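N-alpha-acetyltransferase 35, NatC auxiliary subunit (Saccharomyces cerevisiae, PDB 6YGA) is a subunit of the NatC N-terminal acetyltransferase, with MAK3 and MAK31, which acetylates the N-terminal Met of the L-A virus Gag protein. Local coordinates at residues Gln205-Tyr210 against Leu215-Leu220; Ala87-Ile92 against Lys146-Cys151; Leu220-Lys225 against Asn255-Ile260. All coordinates share one frame; numbering follows the deposited sequence.

Interaction 1: residues Gln205-Tyr210 against Leu215-Leu220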
# COMPACT_ATOMS: atom_id res chain seq x y z
N GLN B 205 -17.38 -15.71 -34.74
CA GLN B 205 -18.13 -16.12 -35.92
C GLN B 205 -18.58 -17.57 -35.84
O GLN B 205 -19.66 -17.92 -36.35
CB GLN B 205 -17.29 -15.90 -37.18
CG GLN B 205 -16.56 -14.56 -37.26
CD GLN B 205 -17.48 -13.35 -37.26
OE1 GLN B 205 -18.70 -13.48 -37.39
NE2 GLN B 205 -16.90 -12.17 -37.13
N ILE B 206 -17.79 -18.43 -35.20
CA ILE B 206 -18.21 -19.81 -34.98
C ILE B 206 -19.48 -19.84 -34.13
O ILE B 206 -20.39 -20.64 -34.37
CB ILE B 206 -17.08 -20.63 -34.33
CG1 ILE B 206 -15.91 -20.78 -35.31
CG2 ILE B 206 -17.58 -22.01 -33.88
CD1 ILE B 206 -14.77 -21.64 -34.79
N LEU B 207 -19.56 -18.95 -33.13
CA LEU B 207 -20.75 -18.89 -32.28
C LEU B 207 -21.95 -18.34 -33.04
O LEU B 207 -23.09 -18.73 -32.76
CB LEU B 207 -20.47 -18.05 -31.04
CG LEU B 207 -19.26 -18.48 -30.19
CD1 LEU B 207 -19.13 -17.61 -28.95
CD2 LEU B 207 -19.35 -19.95 -29.82
N GLU B 208 -21.72 -17.43 -34.00
CA GLU B 208 -22.81 -16.95 -34.83
C GLU B 208 -23.41 -18.07 -35.66
O GLU B 208 -24.63 -18.09 -35.91
CB GLU B 208 -22.32 -15.82 -35.75
CG GLU B 208 -21.46 -14.76 -35.08
CD GLU B 208 -22.27 -13.64 -34.46
OE1 GLU B 208 -23.50 -13.77 -34.35
OE2 GLU B 208 -21.66 -12.62 -34.08
N ALA B 209 -22.58 -19.02 -36.09
CA ALA B 209 -23.06 -20.08 -36.98
C ALA B 209 -24.07 -20.98 -36.29
O ALA B 209 -24.91 -21.60 -36.96
CB ALA B 209 -21.88 -20.91 -37.49
N TYR B 210 -24.02 -21.07 -34.96
CA TYR B 210 -24.93 -21.94 -34.22
C TYR B 210 -26.37 -21.47 -34.40
O TYR B 210 -26.71 -20.33 -34.07
CB TYR B 210 -24.55 -21.95 -32.74
CG TYR B 210 -23.48 -22.97 -32.40
CD1 TYR B 210 -22.24 -22.94 -33.03
CD2 TYR B 210 -23.71 -23.96 -31.45
CE1 TYR B 210 -21.26 -23.87 -32.72
CE2 TYR B 210 -22.73 -24.89 -31.14
CZ TYR B 210 -21.51 -24.84 -31.77
OH TYR B 210 -20.54 -25.76 -31.47
N LEU B 215 -29.08 -19.51 -23.35
CA LEU B 215 -28.49 -18.54 -22.44
C LEU B 215 -26.99 -18.76 -22.28
O LEU B 215 -26.22 -17.80 -22.16
CB LEU B 215 -29.19 -18.59 -21.08
CG LEU B 215 -30.47 -17.79 -20.91
CD1 LEU B 215 -30.96 -17.84 -19.46
CD2 LEU B 215 -30.26 -16.35 -21.35
N HIS B 216 -26.56 -20.03 -22.29
CA HIS B 216 -25.12 -20.31 -22.24
C HIS B 216 -24.41 -19.76 -23.47
O HIS B 216 -23.29 -19.26 -23.37
CB HIS B 216 -24.89 -21.82 -22.12
CG HIS B 216 -25.30 -22.40 -20.80
ND1 HIS B 216 -26.61 -22.72 -20.50
CD2 HIS B 216 -24.58 -22.72 -19.70
CE1 HIS B 216 -26.68 -23.21 -19.28
NE2 HIS B 216 -25.46 -23.22 -18.77
N LEU B 217 -25.05 -19.84 -24.64
CA LEU B 217 -24.44 -19.30 -25.85
C LEU B 217 -24.34 -17.79 -25.79
O LEU B 217 -23.31 -17.21 -26.16
CB LEU B 217 -25.23 -19.74 -27.08
CG LEU B 217 -24.67 -19.28 -28.42
CD1 LEU B 217 -23.36 -20.00 -28.73
CD2 LEU B 217 -25.69 -19.49 -29.52
N THR B 218 -25.39 -17.12 -25.32
CA THR B 218 -25.34 -15.67 -25.14
C THR B 218 -24.22 -15.29 -24.18
O THR B 218 -23.49 -14.32 -24.41
CB THR B 218 -26.68 -15.15 -24.63
OG1 THR B 218 -27.74 -15.70 -25.42
CG2 THR B 218 -26.73 -13.63 -24.72
N MSE B 219 -24.07 -16.04 -23.09
CA MSE B 219 -22.99 -15.83 -22.13
C MSE B 219 -21.62 -15.87 -22.80
O MSE B 219 -20.78 -15.00 -22.57
CB MSE B 219 -23.05 -16.89 -21.03
CG MSE B 219 -23.86 -16.49 -19.82
SE MSE B 219 -22.80 -15.49 -18.54
CE MSE B 219 -21.58 -16.92 -17.99
N LEU B 220 -21.40 -16.90 -23.62
CA LEU B 220 -20.10 -17.08 -24.26
C LEU B 220 -19.82 -15.97 -25.27
O LEU B 220 -18.68 -15.54 -25.42
CB LEU B 220 -20.03 -18.45 -24.92
CG LEU B 220 -18.64 -18.97 -25.27
CD1 LEU B 220 -17.72 -18.88 -24.06
CD2 LEU B 220 -18.71 -20.41 -25.77
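Leu207 sets its two methyls against Leu217 and Leu220, one turn apart on the facing helix, and meets each of them in a different way. Against Leu217 the side chains slide past one another from opposite directions, so that the flank of one lies along the flank of the other. CD2 of Leu207 comes within 4.2 Å of Leu217 CD1, and the same methyl of Leu217 also borders Leu207 CB. Against Leu220 the side chains cross at about a right angle. Here Leu207 CD1 rests on the branch point, 4.0 Å from Leu220 CG, while the CD2 methyls of Leu207 and Leu220 approach to 4.1 Å.

The torsions make this interleaving possible. Leu217 has CG opposite its backbone N (chi1 -178°), which throws both methyls out toward the other helix. CD1 then serves Leu207, and CD2 turns to Tyr210, whose CB lies 4.2 Å away. Tyr210, near the connecting turn, thus enters at the base of its side chain, which also packs on Ile142 and Leu143 of helix 142-167.

The two segments belong to consecutive helices joined by a short turn, an example of a helical hairpin closed by leucines near its bend. Beyond the turn, Thr218 OG1 is hydrogen-bonded to Ser214 O; Glu208, on the first helix, forms a long, weak ion pair with Lys221 of the second.

Between the segments themselves every close approach is carbon to carbon. Such a contact lacks the directional demands of polar bonding; its stability should come from removing buried leucine surface from water and from the fit of branched side chains.

Interaction 2: residues Ala87-Ile92 against Lys146-Cys151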
# COMPACT_ATOMS: atom_id res chain seq x y z
N ALA B 87 -21.94 -25.57 -22.25
CA ALA B 87 -22.07 -25.12 -20.87
C ALA B 87 -20.74 -25.18 -20.14
O ALA B 87 -20.43 -24.30 -19.32
CB ALA B 87 -23.12 -25.95 -20.14
N SER B 88 -19.93 -26.21 -20.41
CA SER B 88 -18.64 -26.33 -19.72
C SER B 88 -17.65 -25.28 -20.21
O SER B 88 -16.96 -24.65 -19.40
CB SER B 88 -18.07 -27.74 -19.91
OG SER B 88 -18.75 -28.67 -19.08
N VAL B 89 -17.56 -25.08 -21.53
CA VAL B 89 -16.67 -24.05 -22.06
C VAL B 89 -17.09 -22.67 -21.57
O VAL B 89 -16.25 -21.85 -21.19
CB VAL B 89 -16.62 -24.13 -23.60
CG1 VAL B 89 -16.14 -22.81 -24.20
CG2 VAL B 89 -15.72 -25.28 -24.04
N ALA B 90 -18.40 -22.41 -21.55
CA ALA B 90 -18.88 -21.13 -21.03
C ALA B 90 -18.57 -20.98 -19.55
O ALA B 90 -18.22 -19.88 -19.09
CB ALA B 90 -20.38 -20.99 -21.28
N ALA B 91 -18.68 -22.06 -18.78
CA ALA B 91 -18.36 -21.99 -17.36
C ALA B 91 -16.86 -21.81 -17.13
O ALA B 91 -16.45 -21.10 -16.20
CB ALA B 91 -18.86 -23.24 -16.64
N ILE B 92 -16.04 -22.44 -17.97
CA ILE B 92 -14.59 -22.26 -17.87
C ILE B 92 -14.21 -20.82 -18.16
O ILE B 92 -13.45 -20.19 -17.42
CB ILE B 92 -13.87 -23.24 -18.82
CG1 ILE B 92 -13.96 -24.68 -18.30
CG2 ILE B 92 -12.42 -22.85 -19.00
CD1 ILE B 92 -13.37 -25.70 -19.25
N LYS B 146 -10.96 -24.28 -30.39
CA LYS B 146 -10.96 -23.00 -31.07
C LYS B 146 -11.53 -21.87 -30.23
O LYS B 146 -10.89 -20.83 -30.06
CB LYS B 146 -11.73 -23.10 -32.40
CG LYS B 146 -10.97 -22.57 -33.61
CD LYS B 146 -10.64 -21.09 -33.45
CE LYS B 146 -9.64 -20.60 -34.50
NZ LYS B 146 -9.39 -19.13 -34.38
N VAL B 147 -12.74 -22.04 -29.69
CA VAL B 147 -13.37 -20.97 -28.92
C VAL B 147 -12.64 -20.77 -27.60
O VAL B 147 -12.23 -19.65 -27.27
CB VAL B 147 -14.86 -21.28 -28.69
CG1 VAL B 147 -15.51 -20.19 -27.85
CG2 VAL B 147 -15.57 -21.41 -30.03
N LEU B 148 -12.45 -21.84 -26.83
CA LEU B 148 -11.80 -21.71 -25.53
C LEU B 148 -10.32 -21.35 -25.69
O LEU B 148 -9.77 -20.60 -24.88
CB LEU B 148 -11.97 -22.99 -24.72
CG LEU B 148 -11.46 -22.95 -23.28
CD1 LEU B 148 -11.92 -21.68 -22.57
CD2 LEU B 148 -11.94 -24.18 -22.53
N GLY B 149 -9.67 -21.88 -26.73
CA GLY B 149 -8.28 -21.53 -26.97
C GLY B 149 -8.09 -20.05 -27.22
O GLY B 149 -7.11 -19.46 -26.76
N SER B 150 -9.02 -19.42 -27.94
CA SER B 150 -8.95 -17.98 -28.15
C SER B 150 -9.15 -17.23 -26.84
O SER B 150 -8.49 -16.20 -26.60
CB SER B 150 -9.98 -17.55 -29.19
OG SER B 150 -11.30 -17.78 -28.73
N CYS B 151 -10.05 -17.71 -25.98
CA CYS B 151 -10.25 -17.08 -24.68
C CYS B 151 -8.96 -17.09 -23.87
O CYS B 151 -8.53 -16.05 -23.36
CB CYS B 151 -11.36 -17.80 -23.90
SG CYS B 151 -13.01 -17.65 -24.58
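Leu148 is met by two residues one turn apart on helix 85-104: Val89 lies against the root of its side chain and Ile92 against its end. The conformations of Leu148 and Ile92 explain this division. In Leu148, CG stands opposite the backbone N (chi1 -174°), which carries the forked end across to the other helix and presents both methyls to Ile92. CG2 of Ile92 sits before that fork, 3.8 Å from Leu148 CD1 and equally near Leu148 CD2.

Ile92 in turn points its shorter branch, CG2, away from its own backbone N, while the longer branch runs back beside that nitrogen. Its terminal CD1 still reaches Leu148 CD2, at 3.9 Å, so one leucine methyl is touched by both arms of the isoleucine. The two side chains cross at about a right angle.

Val89 makes a more modest approach. Its CG1 methyl comes to 4.2 Å from Leu148 CB, and the side chain touches Leu143 and Tyr144 earlier on the same partner helix as well.

Behind the interface, Ser150 folds its hydroxyl back on its own helix. OG donates to Val147 O, tilted 26° from the carbonyl plane; the 2.5 Å between Ser150 OG and Val147 O is very short and should be read with caution. That carbonyl also receives Cys151 N, and Ser150 OG has a further hydrogen-bonding partner in Ser203 OG of helix 193-209. Nearby, Lys146 forms a salt bridge with Glu202 of that helix.

Here Leu148 meets helix 85-104 through carbon alone, while Lys146 and Ser150 make polar links to helix 193-209. Branched residues at i and i+3 gripping one leucine are a simple case of helix-helix core packing, here between two helices of the Mak10 family region, in a helical part of the subunit.

Interaction 3: residues Leu220-Lys225 against Asn255-Ile260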
# COMPACT_ATOMS: atom_id res chain seq x y z
N LEU B 220 -21.40 -16.90 -23.62
CA LEU B 220 -20.10 -17.08 -24.26
C LEU B 220 -19.82 -15.97 -25.27
O LEU B 220 -18.68 -15.54 -25.42
CB LEU B 220 -20.03 -18.45 -24.92
CG LEU B 220 -18.64 -18.97 -25.27
CD1 LEU B 220 -17.72 -18.88 -24.06
CD2 LEU B 220 -18.71 -20.41 -25.77
N LYS B 221 -20.86 -15.50 -25.97
CA LYS B 221 -20.68 -14.37 -26.88
C LYS B 221 -20.26 -13.12 -26.13
O LYS B 221 -19.35 -12.40 -26.57
CB LYS B 221 -21.98 -14.12 -27.66
CG LYS B 221 -22.42 -15.27 -28.56
CD LYS B 221 -23.70 -14.91 -29.31
CE LYS B 221 -23.51 -13.67 -30.17
NZ LYS B 221 -24.79 -13.21 -30.77
N HIS B 222 -20.89 -12.84 -24.98
CA HIS B 222 -20.52 -11.65 -24.22
C HIS B 222 -19.13 -11.80 -23.60
O HIS B 222 -18.37 -10.83 -23.56
CB HIS B 222 -21.55 -11.38 -23.13
CG HIS B 222 -22.80 -10.71 -23.62
ND1 HIS B 222 -24.03 -11.33 -23.61
CD2 HIS B 222 -23.01 -9.48 -24.15
CE1 HIS B 222 -24.94 -10.51 -24.10
NE2 HIS B 222 -24.35 -9.38 -24.44
N ILE B 223 -18.80 -13.00 -23.12
CA ILE B 223 -17.46 -13.25 -22.58
C ILE B 223 -16.40 -12.98 -23.64
O ILE B 223 -15.39 -12.32 -23.38
CB ILE B 223 -17.37 -14.68 -22.03
CG1 ILE B 223 -18.14 -14.81 -20.71
CG2 ILE B 223 -15.92 -15.10 -21.84
CD1 ILE B 223 -18.14 -16.21 -20.15
N LEU B 224 -16.63 -13.48 -24.86
CA LEU B 224 -15.67 -13.31 -25.93
C LEU B 224 -15.45 -11.83 -26.25
O LEU B 224 -14.31 -11.39 -26.45
CB LEU B 224 -16.13 -14.06 -27.18
CG LEU B 224 -15.06 -14.83 -27.95
CD1 LEU B 224 -14.43 -15.87 -27.07
CD2 LEU B 224 -15.66 -15.49 -29.17
N LYS B 225 -16.53 -11.05 -26.30
CA LYS B 225 -16.39 -9.62 -26.61
C LYS B 225 -15.72 -8.88 -25.46
O LYS B 225 -14.98 -7.91 -25.69
CB LYS B 225 -17.75 -9.01 -26.92
CG LYS B 225 -18.42 -9.54 -28.18
CD LYS B 225 -19.72 -8.81 -28.44
CE LYS B 225 -20.34 -9.22 -29.77
NZ LYS B 225 -21.60 -8.48 -30.05
N ASN B 255 -22.68 -5.50 -18.08
CA ASN B 255 -24.03 -5.32 -17.55
C ASN B 255 -24.97 -6.42 -18.04
O ASN B 255 -25.82 -6.90 -17.28
CB ASN B 255 -24.58 -3.94 -17.94
CG ASN B 255 -24.21 -2.86 -16.95
OD1 ASN B 255 -24.20 -3.09 -15.74
ND2 ASN B 255 -23.90 -1.67 -17.45
N SER B 256 -24.83 -6.82 -19.31
CA SER B 256 -25.70 -7.87 -19.84
C SER B 256 -25.45 -9.20 -19.14
O SER B 256 -26.39 -9.95 -18.87
CB SER B 256 -25.50 -8.00 -21.35
OG SER B 256 -25.77 -6.78 -22.01
N VAL B 257 -24.18 -9.50 -18.84
CA VAL B 257 -23.85 -10.76 -18.17
C VAL B 257 -24.41 -10.77 -16.76
O VAL B 257 -24.89 -11.81 -16.28
CB VAL B 257 -22.33 -10.98 -18.18
CG1 VAL B 257 -21.95 -12.19 -17.36
CG2 VAL B 257 -21.84 -11.15 -19.61
N ASN B 258 -24.39 -9.63 -16.07
CA ASN B 258 -24.89 -9.58 -14.70
C ASN B 258 -26.36 -9.95 -14.63
O ASN B 258 -26.79 -10.64 -13.69
CB ASN B 258 -24.64 -8.19 -14.10
CG ASN B 258 -23.19 -7.96 -13.73
OD1 ASN B 258 -22.44 -8.91 -13.50
ND2 ASN B 258 -22.78 -6.70 -13.67
N GLY B 259 -27.16 -9.50 -15.60
CA GLY B 259 -28.55 -9.92 -15.64
C GLY B 259 -28.74 -11.37 -16.01
O GLY B 259 -29.79 -11.95 -15.72
N ILE B 260 -27.73 -11.98 -16.63
CA ILE B 260 -27.81 -13.38 -17.03
C ILE B 260 -27.45 -14.30 -15.87
O ILE B 260 -27.99 -15.40 -15.76
CB ILE B 260 -26.92 -13.63 -18.26
CG1 ILE B 260 -27.45 -12.87 -19.48
CG2 ILE B 260 -26.84 -15.10 -18.58
CD1 ILE B 260 -26.68 -13.18 -20.76
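His222 bears essentially the whole contact of segment Leu220-Lys225 with Ser256, Val257 and Ile260. Before it, Leu220 turns to Val89 and Val147 on other helices.

At His222 the side chain leaves the helix toward the partner, with CG beside the backbone N (chi1 -79°). Its CB is pressed against one valine branch, 3.5 Å from Val257 CG2, and the two side chains slide past each other from opposite directions. Farther out, Ser256 sets its CB over one face of the imidazole in a CH-pi contact. The carbon lies 3.9 Å from the ring centroid and 24° off the ring normal, displaced toward the rim, with His222 NE2 the nearest ring atom to Ser256 CB at 3.6 Å. Ile260 completes the set obliquely, its CD1 being 4.3 Å from His222 ND1.

Two polar ends turn back on their own helices. His222 ND1 has a weak hydrogen bond with Thr218 O, one turn back, and Ser256 OG bonds to Glu252 O, leaving the CB of the serine to meet the ring.

After the histidine, Ile223 packs on helix 85-104 and Leu224 on Ser150 and Cys151 of helix 142-167.

The short helical segments run at 148° to each other, with axes 10.0 Å apart at closest approach. This is near-antiparallel helix packing in a helical part of the subunit, where helix 245-260 returns against helix 215-231.

Overall arrangement
Helix 215-231 ties the set together: interactions 1 and 3 use successive parts of it and share Leu220, their centres lying about 11 Å apart. Interaction 2 is as near to interaction 1, about 11 Å between centres, and some 13 Å from interaction 3. Leu220 CD2 packs on Val147 CG1 at 3.8 Å, linking the Leu215-Leu220 and Lys146-Cys151 segments, and Cys151 SG approaches Leu224 CD1 at 3.4 Å. On another side of the helix, Met219, present as selenomethionine, meets Ile260 and Val257. The three contacts bring together helices 85-104, 142-167, 193-209, 215-231 and 245-260. No other subunit touches these segments, so the contacts are internal architecture of this NatC subunit.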